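Local coordinates for GTP-binding protein (Thermus thermophilus, PDB 2DBY), which probably acts as an ATPase that associates with the 70S ribosome and the 50S ribosomal subunit, and holds GDP in its nucleotide site here, at residues F33-I36 / G41-P44; L50-R55 / I327-L332; R160-E165 / V189-K194. All blocks are in the same frame, centred on the assembly; numbering follows the deposited sequence.

The three contacts lie in different parts of the chain, with no element in common and none at an annotated site. The centre of contact 1 is about 13 Å from that of the chain, and its 41-44 belongs to the main sheet of the G domain; contacts 2 and 3 are peripheral, their centres about 24 and 25 Å out. All three are partly buried. Strand 40-44 of contact 1 is followed in the chain by helix 48-57, which contact 2 sets against the C-terminal region. Contact 1 depends on a single methyl group, contact 2 is apolar between its segments, and contact 3, which buries the largest area, joins helices 161-175 and 187-195 through leucine, phenylalanine and an arginine packed on hydrocarbon.

Contact 1: F33-I36 / G41-P44; sequences FATI and GVVP
T35 reaches the start of 41-44 through its methyl group alone: CG2 lies 3.9 Å from CA of G41 and 4.1 Å from CG1 of V42. The link between helix 14-25 and strand 40-44, by its position between the first helix and the second strand, probably corresponds to the first switch region of P-loop GTPases, and here it forms a short 3-10 turn that touches the strand through van der Waals contact. The T35 and V42 side chains cross at about a right angle, methyl to methyl, while G41 has no side chain, and CG2 rests against its CA. With chi1 at 62°, OG1 of T35 sits between the backbone N and the carbonyl carbon and hydrogen-bonds to P32 O, while CG2 stands anti to the carbonyl carbon and meets the strand. Further out, A34 packs on E72, and the strand is held by its sheet neighbour and by N25: G41 and V43 make backbone hydrogen bonds with F73 and V71 of the antiparallel strand 66-75, and V42 N is bonded to OD1 of N25. V42 also packs on A28, P32, H70 and E72, and a formic acid molecule, probably from the crystallisation liquor, lies about 5 Å from its side chain. The 3-10 turn itself is closed by I36 N bonding to F33 O at 3.1 Å, and I36 CD1 lies 3.3 Å above the F33 ring plane, displaced toward the rim.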
# COMPACT_ATOMS: atom_id res chain seq x y z
N PHE A 33 -5.63 -11.85 9.54
CA PHE A 33 -5.38 -12.27 10.91
C PHE A 33 -4.57 -11.24 11.71
O PHE A 33 -4.76 -11.09 12.91
CB PHE A 33 -4.63 -13.61 10.92
CG PHE A 33 -4.68 -14.32 12.24
CD1 PHE A 33 -3.51 -14.67 12.90
CD2 PHE A 33 -5.90 -14.69 12.80
CE1 PHE A 33 -3.56 -15.38 14.11
CE2 PHE A 33 -5.96 -15.40 14.00
CZ PHE A 33 -4.79 -15.74 14.65
N ALA A 34 -3.67 -10.54 11.03
CA ALA A 34 -2.86 -9.53 11.71
C ALA A 34 -3.68 -8.47 12.43
O ALA A 34 -3.15 -7.82 13.33
CB ALA A 34 -1.93 -8.83 10.71
N THR A 35 -4.95 -8.28 12.06
CA THR A 35 -5.75 -7.25 12.70
C THR A 35 -6.12 -7.57 14.16
O THR A 35 -6.77 -6.77 14.82
CB THR A 35 -7.03 -6.88 11.89
OG1 THR A 35 -7.89 -8.03 11.79
CG2 THR A 35 -6.67 -6.36 10.49
N ILE A 36 -5.73 -8.73 14.66
CA ILE A 36 -6.02 -8.99 16.07
C ILE A 36 -5.34 -7.89 16.90
O ILE A 36 -5.83 -7.48 17.95
CB ILE A 36 -5.44 -10.34 16.53
CG1 ILE A 36 -6.17 -11.47 15.81
CG2 ILE A 36 -5.61 -10.50 18.04
CD1 ILE A 36 -5.67 -12.87 16.19
N GLY A 41 -5.37 -2.39 11.34
CA GLY A 41 -6.74 -2.44 10.85
C GLY A 41 -6.71 -2.25 9.35
O GLY A 41 -5.65 -2.01 8.78
N VAL A 42 -7.86 -2.34 8.70
CA VAL A 42 -7.90 -2.16 7.26
C VAL A 42 -8.93 -1.13 6.86
O VAL A 42 -9.85 -0.81 7.63
CB VAL A 42 -8.21 -3.47 6.52
CG1 VAL A 42 -7.20 -4.54 6.87
CG2 VAL A 42 -9.61 -3.93 6.86
N VAL A 43 -8.77 -0.59 5.65
CA VAL A 43 -9.72 0.37 5.11
C VAL A 43 -10.31 -0.28 3.87
O VAL A 43 -9.58 -0.56 2.93
CB VAL A 43 -9.02 1.70 4.68
CG1 VAL A 43 -10.07 2.64 4.05
CG2 VAL A 43 -8.36 2.38 5.88
N PRO A 44 -11.62 -0.57 3.87
CA PRO A 44 -12.25 -1.19 2.70
C PRO A 44 -12.06 -0.22 1.51
O PRO A 44 -12.30 0.99 1.64
CB PRO A 44 -13.72 -1.29 3.11
CG PRO A 44 -13.66 -1.43 4.62
CD PRO A 44 -12.59 -0.40 4.97

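Contact 2: L50-R55 / I327-L332; sequences LYALQR and IPWDKL
W329 leads 327-332 onto helix 48-57, and each end of its side chain meets a different residue there. Its CB lies 4.2 Å from CD1 of L53. From CB the chain turns at chi1 73°, which sets CG between the backbone N and the carbonyl carbon and carries the indole past L53 toward A52. At the far rim of the benzene ring, CZ3 approaches A52 CB obliquely at 3.9 Å. The neighbouring D330 places its CB over the centre of one indole face, and R49 of helix 48-57 adds a cation-pi interaction, so the ring is held by both aliphatic and charged neighbours. L53, which is buried, carries the rest of the contact. Besides CD1, its CD2 branch meets CD2 of L332 at 4.0 Å, the two leucine side chains crossing at about a right angle, and it passes 4.2 Å from W329 O. L53 also touches V295, while L332 packs on W338 and A341 of helix 338-343. W329 opens its helix directly after P328, the N-cap residue, whose O accepts from both K331 N (2.9 Å) and L332 N (3.1 Å). Between 50-55 and 327-332 the contact is apolar, with the R49 interaction beside it: a helix of the P-loop G domain docks on the strand-to-helix junction of the C-terminal region, which belongs to the ubiquitin-like superfamily.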
# COMPACT_ATOMS: atom_id res chain seq x y z
N LEU A 50 -17.12 -2.90 -9.00
CA LEU A 50 -17.86 -3.96 -8.35
C LEU A 50 -19.35 -3.80 -8.66
O LEU A 50 -20.05 -4.79 -8.91
CB LEU A 50 -17.68 -3.91 -6.84
CG LEU A 50 -16.30 -4.32 -6.34
CD1 LEU A 50 -16.21 -3.98 -4.84
CD2 LEU A 50 -16.12 -5.84 -6.55
N TYR A 51 -19.85 -2.57 -8.62
CA TYR A 51 -21.26 -2.32 -8.88
C TYR A 51 -21.60 -2.49 -10.34
O TYR A 51 -22.72 -2.92 -10.68
CB TYR A 51 -21.65 -0.91 -8.40
CG TYR A 51 -21.59 -0.84 -6.90
CD1 TYR A 51 -22.42 -1.64 -6.12
CD2 TYR A 51 -20.63 -0.06 -6.26
CE1 TYR A 51 -22.30 -1.69 -4.74
CE2 TYR A 51 -20.49 -0.11 -4.87
CZ TYR A 51 -21.33 -0.93 -4.12
OH TYR A 51 -21.19 -1.02 -2.75
N ALA A 52 -20.65 -2.17 -11.21
CA ALA A 52 -20.83 -2.32 -12.64
C ALA A 52 -21.00 -3.82 -12.94
O ALA A 52 -21.88 -4.21 -13.70
CB ALA A 52 -19.62 -1.75 -13.40
N LEU A 53 -20.15 -4.65 -12.34
CA LEU A 53 -20.24 -6.11 -12.52
C LEU A 53 -21.51 -6.64 -11.89
O LEU A 53 -22.15 -7.56 -12.43
CB LEU A 53 -19.03 -6.79 -11.88
CG LEU A 53 -17.80 -6.59 -12.75
CD1 LEU A 53 -16.53 -6.91 -11.94
CD2 LEU A 53 -17.92 -7.46 -13.99
N GLN A 54 -21.89 -6.06 -10.76
CA GLN A 54 -23.09 -6.47 -10.07
C GLN A 54 -24.32 -6.26 -10.97
O GLN A 54 -25.17 -7.13 -11.01
CB GLN A 54 -23.27 -5.67 -8.78
CG GLN A 54 -24.61 -5.88 -8.09
CD GLN A 54 -24.78 -4.98 -6.87
OE1 GLN A 54 -24.86 -3.77 -6.99
NE2 GLN A 54 -24.83 -5.58 -5.69
N ARG A 55 -24.40 -5.14 -11.69
CA ARG A 55 -25.57 -4.94 -12.55
C ARG A 55 -25.54 -5.95 -13.70
O ARG A 55 -26.59 -6.47 -14.11
CB ARG A 55 -25.60 -3.51 -13.15
CG ARG A 55 -26.71 -3.36 -14.19
CD ARG A 55 -26.52 -2.17 -15.13
NE ARG A 55 -25.36 -2.29 -16.02
CZ ARG A 55 -25.30 -3.05 -17.10
NH1 ARG A 55 -26.33 -3.81 -17.47
NH2 ARG A 55 -24.19 -3.04 -17.85
N ILE A 327 -10.79 -12.16 -18.46
CA ILE A 327 -11.34 -11.11 -19.31
C ILE A 327 -11.38 -9.83 -18.50
O ILE A 327 -11.70 -9.85 -17.31
CB ILE A 327 -12.78 -11.49 -19.80
CG1 ILE A 327 -13.37 -10.34 -20.64
CG2 ILE A 327 -13.68 -11.80 -18.59
CD1 ILE A 327 -14.78 -10.62 -21.17
N PRO A 328 -11.00 -8.70 -19.12
CA PRO A 328 -11.00 -7.38 -18.47
C PRO A 328 -12.43 -7.11 -18.01
O PRO A 328 -13.38 -7.39 -18.74
CB PRO A 328 -10.60 -6.45 -19.59
CG PRO A 328 -9.71 -7.30 -20.44
CD PRO A 328 -10.39 -8.63 -20.45
N TRP A 329 -12.59 -6.55 -16.82
CA TRP A 329 -13.93 -6.32 -16.30
C TRP A 329 -14.81 -5.52 -17.25
O TRP A 329 -16.01 -5.77 -17.34
CB TRP A 329 -13.87 -5.60 -14.95
CG TRP A 329 -13.49 -4.15 -15.10
CD1 TRP A 329 -12.23 -3.65 -15.23
CD2 TRP A 329 -14.38 -3.04 -15.23
NE1 TRP A 329 -12.27 -2.30 -15.43
CE2 TRP A 329 -13.58 -1.89 -15.44
CE3 TRP A 329 -15.78 -2.90 -15.20
CZ2 TRP A 329 -14.13 -0.62 -15.62
CZ3 TRP A 329 -16.32 -1.61 -15.38
CH2 TRP A 329 -15.49 -0.50 -15.58
N ASP A 330 -14.22 -4.55 -17.93
CA ASP A 330 -14.99 -3.69 -18.82
C ASP A 330 -15.53 -4.45 -20.02
O ASP A 330 -16.61 -4.12 -20.53
CB ASP A 330 -14.15 -2.50 -19.29
CG ASP A 330 -12.82 -2.93 -19.85
OD1 ASP A 330 -12.43 -2.43 -20.93
OD2 ASP A 330 -12.15 -3.74 -19.21
N LYS A 331 -14.80 -5.46 -20.46
CA LYS A 331 -15.23 -6.26 -21.60
C LYS A 331 -16.30 -7.25 -21.15
O LYS A 331 -17.19 -7.61 -21.93
CB LYS A 331 -14.05 -7.01 -22.23
CG LYS A 331 -12.94 -6.11 -22.76
CD LYS A 331 -13.43 -5.07 -23.75
CE LYS A 331 -13.95 -5.69 -25.06
NZ LYS A 331 -14.44 -4.64 -26.01
N LEU A 332 -16.23 -7.70 -19.90
CA LEU A 332 -17.26 -8.61 -19.41
C LEU A 332 -18.56 -7.79 -19.30
O LEU A 332 -19.65 -8.26 -19.63
CB LEU A 332 -16.89 -9.19 -18.03
CG LEU A 332 -17.83 -10.24 -17.44
CD1 LEU A 332 -18.05 -11.38 -18.46
CD2 LEU A 332 -17.22 -10.79 -16.14

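Contact 3: R160-E165 / V189-K194; sequences RLPLLE and VARFLK
L163 meets both R191 and F192, where helices 161-175 and 187-195 pack almost perpendicularly, their segment axes 8.1 Å apart and crossing at -91°. The first kind of contact is aliphatic carbon against guanidinium. L163 CD1 lies over one face of the R191 group, 3.4 Å above its plane and offset toward the rim. R191 gets there by running out extended and then bending at chi3 (57°), which brings its flat end against L163, with P162 CG meeting NH1 obliquely at 3.7 Å. Packing against F192 forms the second kind. L163 CB is 4.2 Å from CD1 of F192, which the L163 carbonyl O approaches obliquely at 3.7 Å, and L163 CG settles 3.9 Å from F192 CA; the ring then continues against L143 of helix 124-156 and A166, A167 and L170 of helix 161-175. An alanine at L163 would lose CG and both methyls, and would probably leave one guanidinium face without its hydrocarbon cover and a gap beside the F192 backbone. Polar ties run to residues outside the two segments. R191 NH2 is hydrogen-bonded to E159 O, just ahead of 160-165, and R160 forms salt bridges with E153 and E195, the latter at the end of helix 187-195. The acids paired with R160 probably offset its charge near R191 NH2, 5.4 Å from R160 NH1. In this helical insertion of the G domain, where 160-165 falls in a predicted coiled coil, a guanidinium packs a face on leucine while its NH2 bonds to the E159 carbonyl, so the charged group helps to join the two helices.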
# COMPACT_ATOMS: atom_id res chain seq x y z
N ARG A 160 27.62 -14.10 -5.31
CA ARG A 160 27.32 -13.13 -4.27
C ARG A 160 27.90 -11.76 -4.63
O ARG A 160 27.51 -10.73 -4.07
CB ARG A 160 27.94 -13.61 -2.94
CG ARG A 160 27.48 -15.01 -2.50
CD ARG A 160 25.99 -15.00 -2.23
NE ARG A 160 25.69 -14.37 -0.94
CZ ARG A 160 24.51 -13.86 -0.62
NH1 ARG A 160 23.51 -13.91 -1.50
NH2 ARG A 160 24.32 -13.31 0.57
N LEU A 161 28.82 -11.73 -5.58
CA LEU A 161 29.47 -10.47 -5.95
C LEU A 161 28.52 -9.32 -6.33
O LEU A 161 28.73 -8.16 -5.94
CB LEU A 161 30.49 -10.75 -7.06
CG LEU A 161 31.40 -9.60 -7.49
CD1 LEU A 161 32.08 -8.97 -6.29
CD2 LEU A 161 32.42 -10.15 -8.45
N PRO A 162 27.47 -9.61 -7.12
CA PRO A 162 26.58 -8.50 -7.47
C PRO A 162 25.94 -7.83 -6.23
O PRO A 162 25.73 -6.61 -6.21
CB PRO A 162 25.54 -9.15 -8.38
CG PRO A 162 26.32 -10.27 -9.03
CD PRO A 162 27.15 -10.82 -7.90
N LEU A 163 25.60 -8.61 -5.21
CA LEU A 163 25.01 -8.01 -4.03
C LEU A 163 26.04 -7.12 -3.32
O LEU A 163 25.72 -6.04 -2.81
CB LEU A 163 24.51 -9.09 -3.06
CG LEU A 163 23.17 -9.73 -3.46
CD1 LEU A 163 23.37 -10.66 -4.66
CD2 LEU A 163 22.63 -10.50 -2.27
N LEU A 164 27.29 -7.57 -3.29
CA LEU A 164 28.34 -6.77 -2.66
C LEU A 164 28.49 -5.43 -3.39
O LEU A 164 28.61 -4.38 -2.75
CB LEU A 164 29.69 -7.53 -2.69
CG LEU A 164 30.90 -6.74 -2.20
CD1 LEU A 164 30.77 -6.42 -0.70
CD2 LEU A 164 32.17 -7.57 -2.46
N GLU A 165 28.50 -5.46 -4.73
CA GLU A 165 28.68 -4.21 -5.49
C GLU A 165 27.49 -3.27 -5.34
O GLU A 165 27.64 -2.04 -5.27
CB GLU A 165 28.96 -4.53 -6.95
CG GLU A 165 30.23 -5.42 -7.12
CD GLU A 165 31.41 -4.92 -6.29
OE1 GLU A 165 31.61 -5.43 -5.16
OE2 GLU A 165 32.12 -3.99 -6.74
N VAL A 189 21.12 -4.17 -7.45
CA VAL A 189 20.46 -3.51 -6.32
C VAL A 189 19.16 -4.25 -5.97
O VAL A 189 18.83 -4.45 -4.80
CB VAL A 189 20.19 -2.02 -6.66
CG1 VAL A 189 19.22 -1.39 -5.63
CG2 VAL A 189 21.53 -1.27 -6.66
N ALA A 190 18.44 -4.69 -6.98
CA ALA A 190 17.20 -5.41 -6.72
C ALA A 190 17.47 -6.71 -5.95
O ALA A 190 16.72 -7.05 -5.02
CB ALA A 190 16.48 -5.71 -8.02
N ARG A 191 18.51 -7.44 -6.32
CA ARG A 191 18.82 -8.70 -5.63
C ARG A 191 19.25 -8.42 -4.19
O ARG A 191 18.88 -9.13 -3.26
CB ARG A 191 19.94 -9.46 -6.34
CG ARG A 191 19.54 -10.02 -7.69
CD ARG A 191 20.71 -10.77 -8.31
NE ARG A 191 21.21 -11.83 -7.43
CZ ARG A 191 22.36 -12.47 -7.62
NH1 ARG A 191 23.13 -12.15 -8.65
NH2 ARG A 191 22.74 -13.43 -6.79
N PHE A 192 20.02 -7.37 -4.01
CA PHE A 192 20.46 -7.04 -2.67
C PHE A 192 19.27 -6.66 -1.76
O PHE A 192 19.16 -7.15 -0.62
CB PHE A 192 21.45 -5.87 -2.70
CG PHE A 192 21.84 -5.39 -1.33
CD1 PHE A 192 22.81 -6.09 -0.59
CD2 PHE A 192 21.18 -4.33 -0.72
CE1 PHE A 192 23.10 -5.74 0.72
CE2 PHE A 192 21.46 -3.97 0.59
CZ PHE A 192 22.42 -4.68 1.31
N LEU A 193 18.38 -5.81 -2.26
CA LEU A 193 17.26 -5.35 -1.42
C LEU A 193 16.23 -6.44 -1.12
O LEU A 193 15.52 -6.36 -0.12
CB LEU A 193 16.59 -4.12 -2.05
CG LEU A 193 17.42 -2.83 -2.03
CD1 LEU A 193 16.70 -1.72 -2.79
CD2 LEU A 193 17.66 -2.42 -0.56
N LYS A 194 16.16 -7.45 -1.97
CA LYS A 194 15.24 -8.56 -1.74
C LYS A 194 15.78 -9.34 -0.54
O LYS A 194 15.04 -9.73 0.35
CB LYS A 194 15.18 -9.47 -2.96
CG LYS A 194 14.15 -10.60 -2.83
CD LYS A 194 14.21 -11.54 -4.04
CE LYS A 194 13.33 -12.77 -3.84
NZ LYS A 194 13.64 -13.84 -4.84